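Local coordinates for protein galactokinase (Bifidobacterium longum subsp. infantis ATCC 15697 = JCM 1222 = DSM 20088, PDB 6TEQ) that probably phosphorylates galactose with ATP, as a GHMP-family galactokinase, and here holds a fluorinated galactose in its sugar pocket, at residues 37-42 and 190-195. Residues are numbered along the deposited sequence; the frame is centred on the assembly and turned at random.
Sequences APGRVN and LDQNAS. With GAF (2-deoxy-2-fluoro-alpha-D-galactopyranose), chain M.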
loop_
_atom_site.group_PDB
_atom_site.type_symbol
_atom_site.label_atom_id
_atom_site.label_comp_id
_atom_site.label_asym_id
_atom_site.label_seq_id
_atom_site.Cartn_x
_atom_site.Cartn_y
_atom_site.Cartn_z
ATOM N N ALA A 37 2.366 -4.395 -11.578
ATOM C CA ALA A 37 2.063 -4.613 -10.161
ATOM C C ALA A 37 0.911 -3.716 -9.796
ATOM O O ALA A 37 0.835 -2.547 -10.251
ATOM C CB ALA A 37 3.290 -4.371 -9.337
ATOM N N PRO A 38 0.032 -4.197 -8.915
ATOM C CA PRO A 38 -1.120 -3.399 -8.513
ATOM C C PRO A 38 -0.826 -2.447 -7.361
ATOM O O PRO A 38 0.060 -2.615 -6.529
ATOM C CB PRO A 38 -2.146 -4.453 -8.120
ATOM C CG PRO A 38 -1.263 -5.537 -7.473
ATOM C CD PRO A 38 -0.074 -5.590 -8.422
ATOM N N GLY A 39 -1.674 -1.426 -7.289
ATOM C CA GLY A 39 -1.840 -0.674 -6.048
ATOM C C GLY A 39 -2.668 -1.497 -5.077
ATOM O O GLY A 39 -2.998 -2.639 -5.380
ATOM N N ARG A 40 -2.961 -0.926 -3.907
ATOM C CA ARG A 40 -3.588 -1.713 -2.847
ATOM C C ARG A 40 -4.500 -0.840 -2.022
ATOM O O ARG A 40 -4.232 0.385 -1.851
ATOM C CB ARG A 40 -2.510 -2.369 -1.977
ATOM C CG ARG A 40 -1.659 -1.430 -1.149
ATOM C CD ARG A 40 -2.201 -1.203 0.229
ATOM N NE ARG A 40 -1.459 -0.152 0.929
ATOM C CZ ARG A 40 -1.706 1.139 0.885
ATOM N NH1 ARG A 40 -0.910 1.971 1.554
ATOM N NH2 ARG A 40 -2.794 1.621 0.299
ATOM N N VAL A 41 -5.465 -1.488 -1.373
ATOM C CA VAL A 41 -6.152 -0.874 -0.210
ATOM C C VAL A 41 -5.993 -1.787 1.005
ATOM O O VAL A 41 -6.295 -2.980 0.955
ATOM C CB VAL A 41 -7.627 -0.555 -0.498
ATOM C CG1 VAL A 41 -7.801 0.735 -1.247
ATOM C CG2 VAL A 41 -8.272 -1.627 -1.327
ATOM N N ASN A 42 -5.588 -1.176 2.101
ATOM C CA ASN A 42 -5.499 -1.887 3.379
ATOM C C ASN A 42 -6.904 -1.897 3.961
ATOM O O ASN A 42 -7.439 -0.852 4.281
ATOM C CB ASN A 42 -4.450 -1.294 4.296
ATOM C CG ASN A 42 -4.077 -2.268 5.380
ATOM O OD1 ASN A 42 -4.305 -3.466 5.239
ATOM N ND2 ASN A 42 -3.554 -1.706 6.453
ATOM N N LEU A 190 3.880 -3.312 4.172
ATOM C CA LEU A 190 2.446 -3.548 3.876
ATOM C C LEU A 190 2.221 -3.579 2.359
ATOM O O LEU A 190 1.601 -4.533 1.802
ATOM C CB LEU A 190 1.648 -2.390 4.501
ATOM C CG LEU A 190 0.126 -2.380 4.333
ATOM C CD1 LEU A 190 -0.462 -1.071 4.860
ATOM C CD2 LEU A 190 -0.265 -2.575 2.892
ATOM N N ASP A 191 2.663 -2.517 1.704
ATOM C CA ASP A 191 2.221 -2.206 0.358
ATOM C C ASP A 191 2.855 -3.184 -0.631
ATOM O O ASP A 191 2.184 -3.630 -1.624
ATOM C CB ASP A 191 2.572 -0.784 -0.041
ATOM C CG ASP A 191 2.082 0.321 0.858
ATOM O OD1 ASP A 191 1.234 0.021 1.735
ATOM O OD2 ASP A 191 2.451 1.457 0.514
ATOM N N GLN A 192 4.116 -3.521 -0.400
ATOM C CA GLN A 192 4.915 -4.342 -1.307
ATOM C C GLN A 192 4.487 -5.811 -1.137
ATOM O O GLN A 192 4.351 -6.561 -2.169
ATOM C CB GLN A 192 6.396 -4.162 -1.009
ATOM C CG GLN A 192 6.881 -2.721 -1.205
ATOM C CD GLN A 192 6.682 -1.810 -0.007
ATOM O OE1 GLN A 192 6.063 -2.171 1.027
ATOM N NE2 GLN A 192 7.212 -0.603 -0.130
ATOM N N ASN A 193 4.159 -6.243 0.052
ATOM C CA ASN A 193 3.587 -7.577 0.275
ATOM C C ASN A 193 2.266 -7.679 -0.414
ATOM O O ASN A 193 1.983 -8.727 -1.103
ATOM C CB ASN A 193 3.526 -7.898 1.796
ATOM C CG ASN A 193 4.842 -8.386 2.363
ATOM O OD1 ASN A 193 5.136 -9.562 2.229
ATOM N ND2 ASN A 193 5.666 -7.505 2.907
ATOM N N ALA A 194 1.400 -6.669 -0.313
ATOM C CA ALA A 194 0.091 -6.692 -1.017
ATOM C C ALA A 194 0.333 -6.823 -2.497
ATOM O O ALA A 194 -0.264 -7.681 -3.145
ATOM C CB ALA A 194 -0.708 -5.463 -0.709
ATOM N N SER A 195 1.186 -5.986 -3.054
ATOM C CA SER A 195 1.310 -5.843 -4.513
ATOM C C SER A 195 1.826 -7.162 -5.095
ATOM O O SER A 195 1.476 -7.520 -6.226
ATOM C CB SER A 195 2.245 -4.666 -4.829
ATOM O OG SER A 195 2.227 -4.370 -6.195
HETATM C C1 GAF M . 2.062 3.705 4.404
HETATM C C2 GAF M . 3.245 2.761 4.390
HETATM F F2 GAF M . 3.784 2.755 3.147
HETATM C C3 GAF M . 2.852 1.353 4.787
HETATM O O3 GAF M . 4.001 0.600 5.018
HETATM C C4 GAF M . 2.027 1.351 6.108
HETATM O O4 GAF M . 2.799 1.682 7.255
HETATM C C5 GAF M . 0.886 2.300 5.961
HETATM O O5 GAF M . 1.368 3.586 5.654
HETATM C C6 GAF M . 0.020 2.400 7.199
HETATM O O6 GAF M . -0.601 1.151 7.503
HETATM O O1 GAF M . 1.285 3.285 3.297
HETATM O O HOH W 1 0.452 -1.903 -3.702
#
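Arg40 and Asp191 form a buried salt bridge beside the bound sugar. Two guanidinium nitrogens converge side-on on a single carboxylate oxygen: Arg40 NE lies 2.8 Å and Arg40 NH1 2.9 Å from Asp191 OD1. Both reach that oxygen from the same face of the carboxylate, whose plane stands 83° from the guanidinium plane, and neither bond is straight. The arginine chain is bent at chi2 (92°) to get there, and its CB packs against Ala194 CB. Its remaining nitrogen, NH2, donates to the carbonyl O of Gly138, a residue that binds ADP in another structure of this protein. GAF O1 sits at the guanidinium edge, in plane, 3.1 Å from Arg40 NH1, while Asp191 OD2 faces the fluorine F2 at 3.2 Å; the pair thus lines the C1-C2 edge of the sugar. Leu190 sets one methyl, CD2, beside Arg40 NE, and its other, CD1, 3.5 Å from Asn42 ND2. The amide of Asn42 is satisfied by other partners: ND2 donates to Glu46 OE1 and Gly45 O, and OD1 accepts from Leu56 N. Toward the start of the strand, Ser195 OG donates to Pro38 O over 2.8 Å, in the carbonyl plane and on a lone pair; a water, itself donating to Pro38 O and Asp191 O, gives that carbonyl a second donor. Segment 37-42 of strand 33-42, a strand paired with 54-70 and 413-417, crosses segment 190-195 of helix 190-197 at 123°, the segment axes 7.8 Å apart at closest approach, and helix 141-156 lies against the helix through Asp191 and Ser195 and against the strand at Ala37.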